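Local coordinates for protein PKS (Streptomyces albus, PDB 4OQJ) that probably catalyses carbon-carbon bond formation between carrier-bound acyl groups, as the ketosynthase part of a modular synthase making the antibiotic oxazolomycin, at residues Gly128-Gly133 with Cys212-Ala217; Ala219-Ala224 with Thr254-Gly259; Val548-Gly553 with Val617-Arg622. All coordinates share one frame; numbering follows the deposited sequence.

Interaction 1 (Gly128-Gly133 with Cys212-Ala217)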
ATOM      1  N   GLY A 128       9.591 -18.896  16.118  1.00 25.49           N
ATOM      2  CA  GLY A 128       9.500 -19.438  14.771  1.00 30.77           C
ATOM      3  C   GLY A 128      10.205 -18.602  13.723  1.00 34.73           C
ATOM      4  O   GLY A 128      10.739 -17.524  14.019  1.00 33.91           O
ATOM      5  N   GLU A 129      10.208 -19.111  12.491  1.00 41.68           N
ATOM      6  CA  GLU A 129      10.989 -18.524  11.402  1.00 46.93           C
ATOM      7  C   GLU A 129      10.099 -17.901  10.330  1.00 43.51           C
ATOM      8  O   GLU A 129      10.594 -17.446   9.302  1.00 44.24           O
ATOM      9  CB  GLU A 129      11.892 -19.588  10.763  1.00 46.93           C
ATOM     10  N   GLN A 130       8.792 -17.896  10.568  1.00 34.78           N
ATOM     11  CA  GLN A 130       7.847 -17.322   9.611  1.00 30.88           C
ATOM     12  C   GLN A 130       8.123 -15.832   9.444  1.00 27.12           C
ATOM     13  O   GLN A 130       8.503 -15.153  10.390  1.00 28.03           O
ATOM     14  CB  GLN A 130       6.396 -17.573  10.057  1.00 37.02           C
ATOM     15  CG  GLN A 130       5.956 -16.796  11.293  1.00 52.90           C
ATOM     16  CD  GLN A 130       6.637 -17.272  12.564  1.00 60.19           C
ATOM     17  OE1 GLN A 130       6.452 -18.417  12.983  1.00 58.27           O
ATOM     18  NE2 GLN A 130       7.438 -16.400  13.179  1.00 58.83           N
ATOM     19  N   ARG A 131       7.953 -15.333   8.226  1.00 23.82           N
ATOM     20  CA  ARG A 131       8.074 -13.913   7.960  1.00 19.30           C
ATOM     21  C   ARG A 131       6.679 -13.357   7.681  1.00 14.68           C
ATOM     22  O   ARG A 131       6.053 -13.707   6.687  1.00 16.76           O
ATOM     23  CB  ARG A 131       9.024 -13.655   6.795  1.00 22.52           C
ATOM     24  CG  ARG A 131       9.131 -12.200   6.420  1.00 30.86           C
ATOM     25  CD  ARG A 131      10.438 -11.888   5.719  1.00 43.57           C
ATOM     26  NE  ARG A 131      11.380 -11.254   6.634  1.00 57.14           N
ATOM     27  CZ  ARG A 131      12.299 -10.360   6.281  1.00 71.59           C
ATOM     28  NH1 ARG A 131      12.425  -9.984   5.012  1.00 80.72           N
ATOM     29  NH2 ARG A 131      13.099  -9.839   7.204  1.00 72.41           N
ATOM     30  N   ILE A 132       6.193 -12.524   8.596  1.00 11.66           N
ATOM     31  CA  ILE A 132       4.809 -12.070   8.590  1.00 11.52           C
ATOM     32  C   ILE A 132       4.721 -10.579   8.266  1.00 12.87           C
ATOM     33  O   ILE A 132       5.259  -9.747   9.011  1.00 15.38           O
ATOM     34  CB  ILE A 132       4.135 -12.306   9.956  1.00 14.52           C
ATOM     35  CG1 ILE A 132       4.358 -13.746  10.427  1.00 17.06           C
ATOM     36  CG2 ILE A 132       2.662 -11.943   9.867  1.00 13.27           C
ATOM     37  CD1 ILE A 132       3.694 -14.085  11.746  1.00 17.37           C
ATOM     38  N   GLY A 133       4.041 -10.258   7.168  1.00  9.25           N
ATOM     39  CA  GLY A 133       3.775  -8.891   6.765  1.00  7.88           C
ATOM     40  C   GLY A 133       2.447  -8.395   7.304  1.00  9.55           C
ATOM     41  O   GLY A 133       1.640  -9.176   7.818  1.00  8.40           O
ATOM     42  N   CYS A 212       6.971 -12.248   1.959  1.00 18.89           N
ATOM     43  CA  CYS A 212       6.638 -12.860   3.247  1.00 18.41           C
ATOM     44  C   CYS A 212       5.962 -14.221   3.076  1.00 17.75           C
ATOM     45  O   CYS A 212       5.561 -14.584   1.977  1.00 20.75           O
ATOM     46  CB  CYS A 212       5.728 -11.933   4.068  1.00 15.58           C
ATOM     47  SG  CYS A 212       4.282 -11.355   3.209  1.00 16.41           S
ATOM     48  N   THR A 213       5.833 -14.966   4.172  1.00 15.19           N
ATOM     49  CA  THR A 213       5.223 -16.304   4.124  1.00 16.73           C
ATOM     50  C   THR A 213       3.819 -16.289   4.731  1.00 17.25           C
ATOM     51  O   THR A 213       3.003 -17.163   4.443  1.00 19.33           O
ATOM     52  CB  THR A 213       6.111 -17.349   4.835  1.00 19.35           C
ATOM     53  OG1 THR A 213       6.196 -17.067   6.236  1.00 21.50           O
ATOM     54  CG2 THR A 213       7.520 -17.336   4.235  1.00 21.42           C
HETATM   55  N   MSE A 214       3.536 -15.280   5.547  1.00 13.53           N
HETATM   56  CA  MSE A 214       2.189 -15.017   6.043  1.00 14.05           C
HETATM   57  C   MSE A 214       1.959 -13.526   6.032  1.00 13.54           C
HETATM   58  O   MSE A 214       2.915 -12.756   6.042  1.00 13.07           O
HETATM   59  CB  MSE A 214       1.991 -15.549   7.467  1.00 18.84           C
HETATM   60  CG  MSE A 214       1.842 -17.045   7.601  1.00 28.95           C
HETATM   61 SE   MSE A 214       2.063 -17.606   9.480  0.59 23.35          SE
HETATM   62  CE  MSE A 214       0.965 -16.307  10.346  1.00 10.21           C
ATOM     63  N   ALA A 215       0.699 -13.104   6.031  1.00 12.87           N
ATOM     64  CA  ALA A 215       0.401 -11.676   6.055  1.00 14.35           C
ATOM     65  C   ALA A 215      -0.912 -11.397   6.760  1.00 14.69           C
ATOM     66  O   ALA A 215      -1.879 -12.137   6.585  1.00 16.62           O
ATOM     67  CB  ALA A 215       0.362 -11.125   4.630  1.00 14.42           C
ATOM     68  N   LEU A 216      -0.934 -10.346   7.575  1.00 12.22           N
ATOM     69  CA  LEU A 216      -2.192  -9.795   8.067  1.00 11.92           C
ATOM     70  C   LEU A 216      -2.704  -8.715   7.138  1.00 12.97           C
ATOM     71  O   LEU A 216      -1.926  -7.936   6.576  1.00 12.74           O
ATOM     72  CB  LEU A 216      -2.044  -9.205   9.467  1.00 12.86           C
ATOM     73  CG  LEU A 216      -2.234 -10.196  10.603  1.00 26.04           C
ATOM     74  CD1 LEU A 216      -0.947 -10.943  10.851  1.00 35.28           C
ATOM     75  CD2 LEU A 216      -2.706  -9.497  11.841  1.00 27.52           C
ATOM     76  N   ALA A 217      -4.020  -8.659   6.998  1.00  9.72           N
ATOM     77  CA  ALA A 217      -4.681  -7.574   6.293  1.00  8.60           C
ATOM     78  C   ALA A 217      -5.889  -7.175   7.109  1.00 12.66           C
ATOM     79  O   ALA A 217      -6.639  -8.033   7.572  1.00 13.41           O
ATOM     80  CB  ALA A 217      -5.088  -7.993   4.882  1.00 11.73           C
TER
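Thr-213 sets OG1 between its backbone N and its carbonyl carbon (chi1 65°), which brings the hydroxyl over to Arg-131, and the backbone N-H of Arg-131 donates to Thr-213 OG1 at 3.2 Å. The carbonyl of the same arginine is held twice from the other segment. Thr-213 N reaches Arg-131 O at 2.8 Å, in the carbonyl plane, while Met-214 N approaches that oxygen of Arg-131 at 3.2 Å from a direction tilted 30° off the plane. The Met-214 bond begins the parallel pairing, which continues with Gly-133 N to Met-214 O and Leu-216 N to Gly-133 O. These are adjacent parallel strands of the thiolase fold, joined by a long, largely helical connection whose last helix, 195-209, packs on Cys-212 and Ala-215. The backbone N of Gly-133 comes within 3.9 Å of Cys-212 CB. The face opposite Ala-215 carries Ile-132 beside selenomethionine Met-214, their chains running the same way until CD1 of Ile-132 meets CE of Met-214 at 3.8 Å. CG2 of Ile-132 instead touches CD1 of Leu-216, 3.9 Å away, and helix 105-121 covers Met-214 and Leu-216. At the outer end, Arg-131 NH1 forms a salt bridge with Glu-311 of the second subunit.

Interaction 2 (Ala219-Ala224 with Thr254-Gly259); sequences AAHIQA and TVIGNG
Asn-258 OD1 accepts the N-H of Gln-223 at 2.7 Å in an almost straight bond (173°), and His-221 ND1 donates to Gly-257 O, also at 2.7 Å. His-221 carries its CG anti to the backbone N (chi1 170°), a conformation from which ND1 reaches across to that carbonyl. The oxygen sits at the edge of the imidazole and close to its plane, although the N-H is bent to 136°. On the strand side of these bonds lies an antiparallel hydrogen-bonded pair, with His-221 N donating to Gly-259 O at 2.8 Å and Gly-259 N returning to His-221 O at 2.9 Å. Strand 214-221 thus ends here just where strand 259-267 begins, two neighbours in the central sheet of the thiolase-fold ketosynthase, and the side-chain bonds prolong the pairing into the loops. The amide of Asn-258 is fixed at both ends, since its ND2 donates to the carbonyl of Gln-80. Farther out, the extended chain of Gln-223 crosses Asn-258 at about a right angle, with Gln-223 CG 3.5 Å from Asn-258 OD1, and brings its carboxamide against Ile-256, where Gln-223 CD lies 3.6 Å from Ile-256 CG2. The other branch of Ile-256, through CG1, meets His-221 CE1 at 3.9 Å.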
ATOM      1  N   ALA A 219      -8.329  -3.490   8.961  1.00 11.18           N
ATOM      2  CA  ALA A 219      -8.662  -2.088   9.014  1.00  8.90           C
ATOM      3  C   ALA A 219      -9.479  -1.815  10.254  1.00 10.40           C
ATOM      4  O   ALA A 219     -10.111  -2.726  10.790  1.00 10.42           O
ATOM      5  CB  ALA A 219      -9.414  -1.676   7.771  1.00  9.02           C
ATOM      6  N   ALA A 220      -9.453  -0.568  10.718  1.00  9.56           N
ATOM      7  CA  ALA A 220     -10.271  -0.138  11.865  1.00  8.45           C
ATOM      8  C   ALA A 220     -10.889   1.198  11.544  1.00  9.72           C
ATOM      9  O   ALA A 220     -10.232   2.048  10.973  1.00 11.06           O
ATOM     10  CB  ALA A 220      -9.436  -0.016  13.118  1.00 10.11           C
ATOM     11  N   HIS A 221     -12.141   1.389  11.917  1.00  8.13           N
ATOM     12  CA  HIS A 221     -12.783   2.700  11.800  1.00  9.44           C
ATOM     13  C   HIS A 221     -13.564   2.952  13.075  1.00 10.67           C
ATOM     14  O   HIS A 221     -14.524   2.235  13.378  1.00 12.34           O
ATOM     15  CB  HIS A 221     -13.723   2.789  10.606  1.00  9.74           C
ATOM     16  CG  HIS A 221     -14.558   4.029  10.596  1.00 14.82           C
ATOM     17  ND1 HIS A 221     -15.876   4.046  11.005  1.00 16.92           N
ATOM     18  CD2 HIS A 221     -14.258   5.303  10.247  1.00 20.21           C
ATOM     19  CE1 HIS A 221     -16.351   5.277  10.901  1.00 20.90           C
ATOM     20  NE2 HIS A 221     -15.390   6.057  10.442  1.00 20.85           N
ATOM     21  N   ILE A 222     -13.134   3.942  13.840  1.00 13.43           N
ATOM     22  CA  ILE A 222     -13.813   4.268  15.096  1.00 17.06           C
ATOM     23  C   ILE A 222     -13.903   5.762  15.246  1.00 18.25           C
ATOM     24  O   ILE A 222     -12.879   6.448  15.316  1.00 18.76           O
ATOM     25  CB  ILE A 222     -13.090   3.702  16.323  1.00 20.39           C
ATOM     26  CG1 ILE A 222     -12.889   2.199  16.186  1.00 24.15           C
ATOM     27  CG2 ILE A 222     -13.909   4.000  17.576  1.00 21.61           C
ATOM     28  CD1 ILE A 222     -11.949   1.626  17.202  1.00 31.92           C
ATOM     29  N   GLN A 223     -15.127   6.270  15.283  1.00 19.49           N
ATOM     30  CA  GLN A 223     -15.350   7.692  15.510  1.00 22.32           C
ATOM     31  C   GLN A 223     -15.146   8.015  16.975  1.00 22.55           C
ATOM     32  O   GLN A 223     -15.663   7.314  17.848  1.00 23.70           O
ATOM     33  CB  GLN A 223     -16.752   8.093  15.094  1.00 28.06           C
ATOM     34  CG  GLN A 223     -17.105   7.764  13.675  1.00 34.95           C
ATOM     35  CD  GLN A 223     -18.583   7.953  13.428  1.00 52.79           C
ATOM     36  OE1 GLN A 223     -19.421   7.415  14.157  1.00 57.37           O
ATOM     37  NE2 GLN A 223     -18.914   8.748  12.421  1.00 61.09           N
ATOM     38  N   ALA A 224     -14.398   9.073  17.259  1.00 25.94           N
ATOM     39  CA  ALA A 224     -14.153   9.434  18.647  1.00 26.52           C
ATOM     40  C   ALA A 224     -15.451   9.866  19.322  1.00 28.47           C
ATOM     41  O   ALA A 224     -15.539   9.835  20.542  1.00 29.07           O
ATOM     42  CB  ALA A 224     -13.106  10.538  18.747  1.00 21.84           C
ATOM     43  N   THR A 254     -27.490   4.722   4.432  1.00 20.26           N
ATOM     44  CA  THR A 254     -26.897   3.793   5.385  1.00 21.62           C
ATOM     45  C   THR A 254     -26.603   4.545   6.678  1.00 21.16           C
ATOM     46  O   THR A 254     -27.018   5.685   6.837  1.00 24.48           O
ATOM     47  CB  THR A 254     -25.616   3.142   4.786  1.00 21.81           C
ATOM     48  OG1 THR A 254     -25.155   2.070   5.615  1.00 22.97           O
ATOM     49  CG2 THR A 254     -24.498   4.164   4.619  1.00 18.06           C
ATOM     50  N   VAL A 255     -25.930   3.882   7.605  1.00 19.78           N
ATOM     51  CA  VAL A 255     -25.500   4.480   8.867  1.00 20.04           C
ATOM     52  C   VAL A 255     -24.025   4.193   9.007  1.00 18.24           C
ATOM     53  O   VAL A 255     -23.591   3.068   8.789  1.00 17.29           O
ATOM     54  CB  VAL A 255     -26.224   3.895  10.091  1.00 28.09           C
ATOM     55  CG1 VAL A 255     -25.874   4.684  11.349  1.00 31.34           C
ATOM     56  CG2 VAL A 255     -27.674   3.922   9.876  1.00 35.74           C
ATOM     57  N   ILE A 256     -23.244   5.170   9.368  1.00 16.76           N
ATOM     58  CA  ILE A 256     -21.853   4.966   9.593  1.00 22.91           C
ATOM     59  C   ILE A 256     -21.671   4.079  10.795  1.00 24.35           C
ATOM     60  O   ILE A 256     -22.360   4.232  11.742  1.00 33.15           O
ATOM     61  CB  ILE A 256     -21.098   6.283   9.720  1.00 37.66           C
ATOM     62  CG1 ILE A 256     -19.711   6.093   9.160  1.00 42.49           C
ATOM     63  CG2 ILE A 256     -21.148   6.852  11.119  1.00 50.49           C
ATOM     64  CD1 ILE A 256     -19.808   5.810   7.698  1.00 49.92           C
ATOM     65  N   GLY A 257     -20.786   3.136  10.723  1.00 17.93           N
ATOM     66  CA  GLY A 257     -20.547   2.265  11.858  1.00 16.73           C
ATOM     67  C   GLY A 257     -19.114   2.271  12.324  1.00 14.98           C
ATOM     68  O   GLY A 257     -18.220   2.866  11.696  1.00 14.54           O
ATOM     69  N   ASN A 258     -18.888   1.565  13.422  1.00 13.15           N
ATOM     70  CA  ASN A 258     -17.578   1.514  14.039  1.00 11.46           C
ATOM     71  C   ASN A 258     -17.145   0.083  14.204  1.00 12.61           C
ATOM     72  O   ASN A 258     -17.934  -0.754  14.634  1.00 13.24           O
ATOM     73  CB  ASN A 258     -17.619   2.244  15.384  1.00 11.72           C
ATOM     74  CG  ASN A 258     -18.029   3.694  15.229  1.00 15.39           C
ATOM     75  OD1 ASN A 258     -17.192   4.584  15.133  1.00 19.38           O
ATOM     76  ND2 ASN A 258     -19.314   3.933  15.184  1.00 15.50           N
ATOM     77  N   GLY A 259     -15.901  -0.216  13.848  1.00 10.99           N
ATOM     78  CA  GLY A 259     -15.428  -1.572  14.002  1.00 11.84           C
ATOM     79  C   GLY A 259     -14.051  -1.821  13.452  1.00 11.92           C
ATOM     80  O   GLY A 259     -13.406  -0.922  12.902  1.00 11.93           O
TER
HETATM   81  O   HOH W   1     -21.343   6.519  15.311  1.00 31.51           O

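Interaction 3 (Val548-Gly553 with Val617-Arg622)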
ATOM      1  N   VAL A 548      15.640 -30.008  39.237  1.00 27.16           N
ATOM      2  CA  VAL A 548      15.220 -31.402  39.208  1.00 25.26           C
ATOM      3  C   VAL A 548      16.168 -32.187  40.085  1.00 29.74           C
ATOM      4  O   VAL A 548      17.379 -31.986  40.041  1.00 34.22           O
ATOM      5  CB  VAL A 548      15.179 -32.002  37.780  1.00 23.88           C
ATOM      6  CG1 VAL A 548      14.131 -31.278  36.927  1.00 23.08           C
ATOM      7  CG2 VAL A 548      16.530 -31.966  37.112  1.00 24.60           C
ATOM      8  N   GLU A 549      15.600 -33.067  40.900  1.00 32.59           N
ATOM      9  CA  GLU A 549      16.374 -33.824  41.871  1.00 37.12           C
ATOM     10  C   GLU A 549      16.492 -35.269  41.459  1.00 30.59           C
ATOM     11  O   GLU A 549      15.493 -35.954  41.245  1.00 30.97           O
ATOM     12  CB  GLU A 549      15.738 -33.734  43.250  1.00 49.34           C
ATOM     13  CG  GLU A 549      15.642 -32.318  43.767  1.00 65.92           C
ATOM     14  CD  GLU A 549      15.675 -32.242  45.279  1.00 82.99           C
ATOM     15  OE1 GLU A 549      15.556 -33.300  45.937  1.00 93.25           O
ATOM     16  OE2 GLU A 549      15.826 -31.120  45.809  1.00 84.27           O
ATOM     17  N   LEU A 550      17.729 -35.722  41.335  1.00 30.57           N
ATOM     18  CA  LEU A 550      18.000 -37.120  41.073  1.00 31.58           C
ATOM     19  C   LEU A 550      18.208 -37.797  42.414  1.00 36.71           C
ATOM     20  O   LEU A 550      19.237 -37.604  43.070  1.00 35.60           O
ATOM     21  CB  LEU A 550      19.219 -37.282  40.167  1.00 30.78           C
ATOM     22  CG  LEU A 550      19.507 -38.709  39.703  1.00 33.16           C
ATOM     23  CD1 LEU A 550      20.108 -38.680  38.317  1.00 31.92           C
ATOM     24  CD2 LEU A 550      20.447 -39.405  40.678  1.00 38.64           C
ATOM     25  N   VAL A 551      17.209 -38.572  42.824  1.00 38.12           N
ATOM     26  CA  VAL A 551      17.189 -39.135  44.171  1.00 48.33           C
ATOM     27  C   VAL A 551      17.682 -40.559  44.198  1.00 53.17           C
ATOM     28  O   VAL A 551      17.814 -41.202  43.162  1.00 42.08           O
ATOM     29  CB  VAL A 551      15.767 -39.119  44.781  1.00 51.27           C
ATOM     30  CG1 VAL A 551      15.305 -37.693  45.016  1.00 54.05           C
ATOM     31  CG2 VAL A 551      14.775 -39.876  43.885  1.00 51.42           C
ATOM     32  N   THR A 552      17.961 -41.046  45.401  1.00 70.48           N
ATOM     33  CA  THR A 552      18.063 -42.476  45.623  1.00 77.69           C
ATOM     34  C   THR A 552      16.643 -43.003  45.773  1.00 79.27           C
ATOM     35  O   THR A 552      15.685 -42.232  45.885  1.00 79.85           O
ATOM     36  CB  THR A 552      18.878 -42.833  46.874  1.00 74.90           C
ATOM     37  OG1 THR A 552      18.427 -42.030  47.972  1.00 72.35           O
ATOM     38  CG2 THR A 552      20.362 -42.601  46.639  1.00 72.20           C
ATOM     39  N   GLY A 553      16.515 -44.318  45.791  1.00 74.74           N
ATOM     40  CA  GLY A 553      15.215 -44.948  45.821  1.00 73.37           C
ATOM     41  C   GLY A 553      15.298 -46.148  44.920  1.00 73.30           C
ATOM     42  O   GLY A 553      16.182 -46.221  44.071  1.00 73.82           O
ATOM     43  N   VAL A 617      20.175 -29.960  37.542  1.00 24.32           N
ATOM     44  CA  VAL A 617      20.050 -31.299  38.075  1.00 25.84           C
ATOM     45  C   VAL A 617      20.824 -31.355  39.379  1.00 28.63           C
ATOM     46  O   VAL A 617      22.025 -31.084  39.400  1.00 32.09           O
ATOM     47  CB  VAL A 617      20.585 -32.367  37.096  1.00 30.60           C
ATOM     48  CG1 VAL A 617      20.531 -33.758  37.720  1.00 31.59           C
ATOM     49  CG2 VAL A 617      19.794 -32.342  35.792  1.00 34.28           C
ATOM     50  N   VAL A 618      20.131 -31.700  40.463  1.00 29.84           N
ATOM     51  CA  VAL A 618      20.766 -31.930  41.762  1.00 32.00           C
ATOM     52  C   VAL A 618      20.849 -33.428  42.065  1.00 33.09           C
ATOM     53  O   VAL A 618      19.833 -34.135  42.102  1.00 35.61           O
ATOM     54  CB  VAL A 618      20.001 -31.216  42.895  1.00 35.95           C
ATOM     55  CG1 VAL A 618      20.674 -31.456  44.254  1.00 38.99           C
ATOM     56  CG2 VAL A 618      19.920 -29.732  42.615  1.00 41.00           C
ATOM     57  N   ALA A 619      22.070 -33.905  42.267  1.00 31.53           N
ATOM     58  CA  ALA A 619      22.321 -35.272  42.711  1.00 31.86           C
ATOM     59  C   ALA A 619      23.080 -35.226  44.038  1.00 36.75           C
ATOM     60  O   ALA A 619      24.313 -35.214  44.057  1.00 36.75           O
ATOM     61  CB  ALA A 619      23.115 -36.050  41.663  1.00 32.22           C
ATOM     62  N   ALA A 620      22.335 -35.212  45.139  1.00 38.44           N
ATOM     63  CA  ALA A 620      22.903 -34.924  46.458  1.00 43.29           C
ATOM     64  C   ALA A 620      23.556 -36.134  47.137  1.00 51.50           C
ATOM     65  O   ALA A 620      24.425 -35.968  47.991  1.00 59.50           O
ATOM     66  CB  ALA A 620      21.827 -34.350  47.352  1.00 42.35           C
ATOM     67  N   ASP A 621      23.147 -37.341  46.744  1.00 49.31           N
ATOM     68  CA  ASP A 621      23.617 -38.576  47.369  1.00 48.05           C
ATOM     69  C   ASP A 621      24.114 -39.578  46.321  1.00 43.65           C
ATOM     70  O   ASP A 621      23.326 -40.343  45.759  1.00 43.13           O
ATOM     71  CB  ASP A 621      22.495 -39.199  48.203  1.00 54.81           C
ATOM     72  CG  ASP A 621      22.901 -40.518  48.845  1.00 65.82           C
ATOM     73  OD1 ASP A 621      24.117 -40.753  49.026  1.00 69.27           O
ATOM     74  OD2 ASP A 621      22.002 -41.322  49.172  1.00 70.77           O
ATOM     75  N   ARG A 622      25.423 -39.587  46.082  1.00 38.94           N
ATOM     76  CA  ARG A 622      26.012 -40.350  44.983  1.00 41.03           C
ATOM     77  C   ARG A 622      26.826 -41.557  45.458  1.00 52.62           C
ATOM     78  O   ARG A 622      27.604 -42.126  44.688  1.00 48.36           O
ATOM     79  CB  ARG A 622      26.908 -39.435  44.141  1.00 39.27           C
ATOM     80  CG  ARG A 622      26.282 -38.077  43.830  1.00 39.41           C
ATOM     81  CD  ARG A 622      27.121 -37.292  42.836  1.00 38.16           C
ATOM     82  NE  ARG A 622      26.595 -35.947  42.619  1.00 36.68           N
ATOM     83  CZ  ARG A 622      27.058 -35.107  41.700  1.00 38.89           C
ATOM     84  NH1 ARG A 622      28.050 -35.476  40.898  1.00 37.78           N
ATOM     85  NH2 ARG A 622      26.524 -33.901  41.571  1.00 41.76           N
TER
HETATM   86  O   HOH W   2      21.564 -38.097  44.411  1.00 35.70           O
HETATM   87  O   HOH W   3      19.395 -35.450  45.141  1.00 44.29           O
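Leu-550 can be followed outward from CB, which lies 3.7 Å from Val-618 O. More loosely, Leu-550 CB faces Ala-619 CB at 4.4 Å and Val-617 CG1 at 4.5 Å. With CG anti to the backbone N (chi1 -174°), the fork leaves the sheet edge: CD2 turns toward Ala-619, whereas CD1 leans to the Val-617 side without touching it. Phe-598 and Gln-601 of helix 594-610, with Leu-651, also pack against this side chain. Two residues back along each chain, CG2 of Val-548 meets CG2 of Val-617 at 3.5 Å. The backbones run parallel, joined by two nearly straight bonds, Val-618 N to Val-548 O at 2.8 Å and Leu-550 N to Val-618 O at 2.7 Å. Strand 547-549 is the middle one of a three-stranded parallel sheet, between 617-618 and 648-650, and a mostly helical beta-alpha-beta crossover that includes helix 594-610 leads from it to 617-618. Past Leu-550 the two chains separate, CA of Thr-552 and CA of Asp-621 lying 7.0 Å apart. One water accepts from Asp-621 N and another from Ala-620 N; both lie within bonding distance of Leu-550 O and probably donate to it. Arg-622 NE bonds back to Ala-619 O across the turn, and NH2 goes on to Ala-638 O. Direct pairing thus gives way to water-mediated links, consistent with a looser outer end, where Thr-552 and Gly-553 are poorly ordered.

How the interactions relate
Read from the N terminus, three loops close one after another, and none nests in or crosses another. Interaction 1 closes the first, bringing 212-217 back to 128-133 after 78 intervening, mostly helical residues. Interaction 2 opens almost at once, because 219-224 continues the same strand, 214-221, and closes a shorter excursion of 29 residues devoid of helix. That strand lies between 132-138 and 259-267; interaction 1 samples one side near its start and interaction 2 the other side at its end, the two centres 27 Å apart. Interaction 3 closes a largely helical loop in a separate three-stranded sheet, its centre 45 Å from that of interaction 1 and 62 Å from that of interaction 2.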